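Side-chain contacts in nitroreductase family protein (Clostridium novyi, PDB 3G14), which probably acts as an oxidoreductase of the nitroreductase family, whose members typically use FMN to pass electrons to their substrates: residues F128-N131 and K132-A136; E52-K55 and L56-D59; I175-W178 and G179-F182. One frame throughout, in Å; residues are numbered along the deposited sequence. Where two conformers were deposited one is given.

Three local contacts follow one another along the chain, none enclosing or crossing another. Interaction 2 comes first, where strand 46-51 gives way to helix 54-63. Interaction 1 follows at the start of helix 130-137, which leads on to strand 144-151. Interaction 3 closes a tight turn after strand 173-175. The end of helix 130-137 meets the beginning of helix 54-63, where A136 packs on L56 and D59. Residues 175-182 reach back to interaction 2 through D176, whose OD1 probably accepts from E52 N and S53 N, tying the end of strand 173-175 to the link between strand 46-51 and helix 54-63.

Interaction 1 of 3, residues F128-N131 and K132-A136; sequences FNEN and KIKEA
N129 reaches forward over the first turn of helix 130-137 and caps it: its OD1 accepts from K132 N at 3.1 Å. With CG anti to the backbone N (chi1 -178°), the amide is carried beside its own carbonyl carbon, toward the first-turn N-H of K132. The donor lies well above the amide plane, 57° out of it, so the bond does not use a lone pair of OD1. K132 CG lies over the face of the amide, 3.7 Å from N129 ND2. This is a side-chain N-cap, and I133 N, bonded to N129 O, begins the regular helical pattern behind it. Just before the cap, F128 presents one ring face to I133, whose CD1 comes 3.6 Å from F128 CG in a CH-pi contact displaced toward the ring's rim. Farther round, the E130 and K134 side chains cross at a slant, E130 OE2 staying 4.0 Å from K134 NZ, beyond salt-bridge range. Their stronger partners are V145 N and R144 for E130 and D141 for K134, which join the helix start to strand 144-151 and the loop before it. A water spans N131 OD1 and K134 NZ. K132 bends at chi2 and again at chi3 and brings NZ to E135 OE1 in a 3.1 Å salt bridge, meeting that oxygen nearly along its C-O bond.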
# COMPACT_ATOMS: atom_id res chain seq x y z
N PHE B 128 2.61 -6.59 -17.28
CA PHE B 128 3.50 -7.61 -17.80
C PHE B 128 2.68 -8.81 -18.22
O PHE B 128 1.53 -8.99 -17.80
CB PHE B 128 4.59 -8.03 -16.79
CG PHE B 128 4.12 -8.05 -15.34
CD1 PHE B 128 3.20 -9.01 -14.90
CD2 PHE B 128 4.60 -7.12 -14.44
CE1 PHE B 128 2.76 -9.02 -13.56
CE2 PHE B 128 4.18 -7.11 -13.11
CZ PHE B 128 3.27 -8.07 -12.67
N ASN B 129 3.28 -9.60 -19.09
CA ASN B 129 2.82 -10.96 -19.39
C ASN B 129 3.12 -11.83 -18.16
O ASN B 129 4.24 -12.29 -17.92
CB ASN B 129 3.50 -11.50 -20.62
CG ASN B 129 3.02 -12.89 -21.02
OD1 ASN B 129 2.63 -13.71 -20.19
ND2 ASN B 129 3.03 -13.15 -22.31
N GLU B 130 2.09 -11.99 -17.35
CA GLU B 130 2.24 -12.68 -16.10
C GLU B 130 2.69 -14.14 -16.29
O GLU B 130 3.45 -14.67 -15.48
CB GLU B 130 0.89 -12.63 -15.36
CG GLU B 130 0.92 -13.23 -14.00
CD GLU B 130 -0.38 -13.02 -13.24
OE1 GLU B 130 -1.37 -12.54 -13.83
OE2 GLU B 130 -0.42 -13.38 -12.06
N ASN B 131 2.17 -14.81 -17.33
CA ASN B 131 2.55 -16.20 -17.55
C ASN B 131 4.03 -16.36 -17.78
O ASN B 131 4.66 -17.33 -17.31
CB ASN B 131 1.79 -16.77 -18.74
CG ASN B 131 0.33 -17.01 -18.45
OD1 ASN B 131 -0.09 -17.16 -17.30
ND2 ASN B 131 -0.45 -17.09 -19.50
N LYS B 132 4.59 -15.40 -18.51
CA LYS B 132 6.01 -15.42 -18.80
C LYS B 132 6.82 -15.22 -17.54
O LYS B 132 7.87 -15.87 -17.39
CB LYS B 132 6.40 -14.41 -19.90
CG LYS B 132 6.05 -14.94 -21.30
CD LYS B 132 7.04 -16.04 -21.74
CE LYS B 132 6.42 -17.11 -22.66
NZ LYS B 132 7.43 -18.18 -23.02
N ILE B 133 6.36 -14.37 -16.63
CA ILE B 133 7.11 -14.20 -15.37
C ILE B 133 6.98 -15.46 -14.50
O ILE B 133 7.95 -15.93 -13.89
CB ILE B 133 6.70 -12.93 -14.60
CG1 ILE B 133 7.16 -11.69 -15.41
CG2 ILE B 133 7.35 -12.96 -13.15
CD1 ILE B 133 6.78 -10.35 -14.82
N LYS B 134 5.80 -16.09 -14.50
CA LYS B 134 5.65 -17.34 -13.75
C LYS B 134 6.54 -18.44 -14.29
O LYS B 134 7.10 -19.21 -13.51
CB LYS B 134 4.21 -17.81 -13.79
CG LYS B 134 3.26 -16.96 -12.97
CD LYS B 134 1.86 -17.48 -13.25
CE LYS B 134 0.83 -16.94 -12.30
NZ LYS B 134 -0.55 -17.37 -12.71
N GLU B 135 6.65 -18.53 -15.61
CA GLU B 135 7.55 -19.50 -16.23
C GLU B 135 9.03 -19.23 -15.90
O GLU B 135 9.79 -20.16 -15.63
CB GLU B 135 7.32 -19.54 -17.75
CG GLU B 135 5.95 -20.12 -18.12
CD GLU B 135 5.55 -19.94 -19.59
OE1 GLU B 135 6.38 -19.50 -20.40
OE2 GLU B 135 4.38 -20.26 -19.93
N ALA B 136 9.44 -17.96 -15.91
CA ALA B 136 10.81 -17.60 -15.58
C ALA B 136 11.20 -17.95 -14.15
O ALA B 136 12.29 -18.49 -13.92
CB ALA B 136 11.05 -16.15 -15.81
O HOH W 1 -0.83 -15.86 -15.20
O HOH W 2 2.86 -19.83 -17.11

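Interaction 2 of 3, residues E52-K55 and L56-D59; sequences ESDK and LKLD
K55 and D59, one helical turn apart, form a salt bridge in which K55 NZ lies 2.6 Å from D59 OD2. They belong to the first turns of helix 54-63, where S53 holds the N-cap position and this i to i+4 pair follows the helix repeat. The lysine approaches the syn lone pair of OD2, on the side of the other carboxylate oxygen. Its CG leaves anti to the backbone N (chi1 -177°), and a bend at chi2 (-81°) then swings the rest of the chain forward along the helix toward D59. On the way, K55 CD passes 4.0 Å from L56 CD2, so the leucine flanks the aliphatic part of the lysine.

The other branch of L56, CD1, turns to the cap residue and packs against S53 CB at 3.8 Å. Backbone bonds hold these groups in register: K57 N donates to S53 O, L58 N to D54 O and D59 N to K55 O.

Farther out, K57 runs extended, crossing D54 at about a right angle, with D54 OD1 3.9 Å from K57 CD. Its ammonium group is bound by S78 O, with a weaker bond to P79 O, which joins this first turn to the short link between helix 70-77 and strand 80-86. The cap itself is positioned by D176, whose OD1 accepts from both E52 N and S53 N. K57 CE lies 3.5 Å from E52 O.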
# COMPACT_ATOMS: atom_id res chain seq x y z
N GLU B 52 18.19 -11.93 -8.81
CA GLU B 52 19.57 -11.46 -9.05
C GLU B 52 20.18 -11.97 -10.34
O GLU B 52 21.11 -11.35 -10.85
CB GLU B 52 20.52 -11.84 -7.90
CG GLU B 52 20.17 -11.17 -6.57
CD GLU B 52 21.24 -11.32 -5.47
OE1 GLU B 52 22.36 -11.81 -5.73
OE2 GLU B 52 20.93 -10.90 -4.33
N SER B 53 19.71 -13.12 -10.83
CA SER B 53 20.27 -13.73 -12.04
C SER B 53 20.00 -12.86 -13.25
O SER B 53 18.84 -12.53 -13.52
CB SER B 53 19.62 -15.09 -12.28
OG SER B 53 19.91 -15.59 -13.57
N ASP B 54 21.03 -12.55 -14.02
CA ASP B 54 20.88 -11.68 -15.17
C ASP B 54 19.96 -12.30 -16.21
O ASP B 54 19.18 -11.59 -16.85
CB ASP B 54 22.25 -11.29 -15.78
CG ASP B 54 22.17 -10.02 -16.66
OD1 ASP B 54 21.31 -9.15 -16.43
OD2 ASP B 54 22.98 -9.90 -17.63
N LYS B 55 20.03 -13.62 -16.37
CA LYS B 55 19.20 -14.34 -17.32
C LYS B 55 17.71 -14.13 -16.97
O LYS B 55 16.86 -13.93 -17.86
CB LYS B 55 19.59 -15.84 -17.32
CG LYS B 55 18.84 -16.71 -18.32
CD LYS B 55 17.44 -17.13 -17.85
CE LYS B 55 16.71 -18.08 -18.84
NZ LYS B 55 15.28 -18.29 -18.41
N LEU B 56 17.41 -14.17 -15.66
CA LEU B 56 16.04 -13.95 -15.19
C LEU B 56 15.59 -12.47 -15.34
O LEU B 56 14.43 -12.18 -15.64
CB LEU B 56 15.87 -14.47 -13.74
CG LEU B 56 16.20 -15.96 -13.55
CD1 LEU B 56 16.03 -16.40 -12.07
CD2 LEU B 56 15.35 -16.83 -14.49
N LYS B 57 16.51 -11.53 -15.14
CA LYS B 57 16.20 -10.11 -15.40
C LYS B 57 15.79 -9.91 -16.83
O LYS B 57 14.85 -9.16 -17.14
CB LYS B 57 17.42 -9.22 -15.10
CG LYS B 57 17.79 -9.16 -13.65
CD LYS B 57 18.98 -8.24 -13.50
CE LYS B 57 19.67 -8.45 -12.24
NZ LYS B 57 20.94 -7.71 -12.25
N LEU B 58 16.53 -10.56 -17.73
CA LEU B 58 16.25 -10.50 -19.15
C LEU B 58 14.85 -11.07 -19.43
O LEU B 58 14.07 -10.47 -20.15
CB LEU B 58 17.35 -11.21 -19.98
CG LEU B 58 17.13 -11.36 -21.49
CD1 LEU B 58 16.88 -9.98 -22.11
CD2 LEU B 58 18.30 -12.08 -22.19
N ASP B 59 14.51 -12.21 -18.81
CA ASP B 59 13.16 -12.79 -18.95
C ASP B 59 12.09 -11.80 -18.48
O ASP B 59 11.06 -11.61 -19.14
CB ASP B 59 12.99 -14.05 -18.10
CG ASP B 59 13.75 -15.27 -18.63
OD1 ASP B 59 14.05 -15.35 -19.84
OD2 ASP B 59 14.03 -16.15 -17.79

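Interaction 3 of 3, residues I175-W178 and G179-F182; sequences IDKW and GTSF
I175 meets residues 180-182 with both its backbone and its side chain. Its N donates to T180 O at 2.9 Å, nearly in line with the carbonyl bond. The CG2 methyl sits between the backbone N and the carbonyl carbon while CG1 is anti to N (chi1 179°), a setting that puts CG2 3.8 Å from T180 CG2 and 3.6 Å from S181 O. I175 CB lies 3.9 Å from F182 CD1, and the phenyl group continues to L27 and L28 of helix 24-35.

D176 packs on V51 of strand 46-51, and its backbone is hydrogen-bonded to that of V50. K177 then opens a type II beta turn that ends at T180, closed by T180 N donating to K177 O at 3.2 Å. The donor stands 41° out of that carbonyl's plane, so the turn bond does not follow a lone pair. The extended K177 side chain crosses that of T180 at about a right angle, with K177 CB and CD each 3.9 Å from T180 OG1.

The W178 ring meets Y174 edge-to-face and packs on K47 and I49 of strand 46-51. Its carbonyl stays with the turn: a water donates to W178 O and is also hydrogen-bonded to T180 OG1. G179 follows with a positive phi of 95°, at the third position of the turn, where a CB would be jammed against W178 O.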
# COMPACT_ATOMS: atom_id res chain seq x y z
N ILE B 175 15.03 -16.54 -3.49
CA ILE B 175 16.07 -16.04 -4.41
C ILE B 175 15.93 -16.76 -5.74
O ILE B 175 16.03 -18.00 -5.78
CB ILE B 175 17.52 -16.19 -3.83
CG1 ILE B 175 18.60 -15.69 -4.79
CG2 ILE B 175 17.82 -17.65 -3.40
CD1 ILE B 175 18.56 -14.24 -5.16
N ASP B 176 15.65 -15.97 -6.77
CA ASP B 176 15.61 -16.36 -8.21
C ASP B 176 14.44 -17.28 -8.60
O ASP B 176 13.96 -17.22 -9.75
CB ASP B 176 16.94 -16.97 -8.69
CG ASP B 176 18.07 -15.94 -8.81
OD1 ASP B 176 17.77 -14.73 -8.99
OD2 ASP B 176 19.23 -16.35 -8.75
N LYS B 177 14.04 -18.16 -7.69
CA LYS B 177 13.10 -19.21 -7.95
C LYS B 177 12.13 -19.36 -6.77
O LYS B 177 12.52 -19.31 -5.61
CB LYS B 177 13.84 -20.54 -8.18
CG LYS B 177 12.94 -21.70 -8.39
CD LYS B 177 13.75 -22.97 -8.60
CE LYS B 177 12.87 -24.21 -8.64
NZ LYS B 177 13.68 -25.43 -8.85
N TRP B 178 10.86 -19.52 -7.09
CA TRP B 178 9.84 -19.74 -6.07
C TRP B 178 10.18 -20.99 -5.24
O TRP B 178 10.44 -22.07 -5.79
CB TRP B 178 8.47 -19.90 -6.75
CG TRP B 178 7.36 -20.15 -5.80
CD1 TRP B 178 6.79 -21.35 -5.48
CD2 TRP B 178 6.65 -19.16 -5.07
NE1 TRP B 178 5.78 -21.16 -4.56
CE2 TRP B 178 5.68 -19.82 -4.29
CE3 TRP B 178 6.77 -17.78 -4.96
CZ2 TRP B 178 4.79 -19.14 -3.45
CZ3 TRP B 178 5.91 -17.10 -4.09
CH2 TRP B 178 4.92 -17.79 -3.36
N GLY B 179 10.20 -20.84 -3.91
CA GLY B 179 10.49 -21.96 -3.01
C GLY B 179 11.94 -22.09 -2.55
O GLY B 179 12.22 -22.84 -1.62
N THR B 180 12.86 -21.41 -3.23
CA THR B 180 14.27 -21.42 -2.84
C THR B 180 14.56 -20.26 -1.87
O THR B 180 14.52 -19.08 -2.24
CB THR B 180 15.20 -21.33 -4.07
OG1 THR B 180 14.96 -22.44 -4.94
CG2 THR B 180 16.69 -21.31 -3.65
N SER B 181 14.83 -20.62 -0.62
CA SER B 181 15.11 -19.68 0.46
C SER B 181 16.25 -18.70 0.16
O SER B 181 17.38 -19.11 -0.15
CB SER B 181 15.46 -20.48 1.71
OG SER B 181 15.86 -19.62 2.76
N PHE B 182 15.97 -17.41 0.28
CA PHE B 182 17.00 -16.39 0.14
C PHE B 182 18.02 -16.55 1.28
O PHE B 182 19.24 -16.61 1.07
CB PHE B 182 16.42 -14.97 0.21
CG PHE B 182 17.46 -13.89 0.11
CD1 PHE B 182 17.87 -13.42 -1.14
CD2 PHE B 182 18.07 -13.38 1.25
CE1 PHE B 182 18.85 -12.43 -1.24
CE2 PHE B 182 19.06 -12.39 1.16
CZ PHE B 182 19.46 -11.93 -0.08
O HOH W 3 12.58 -23.80 -5.32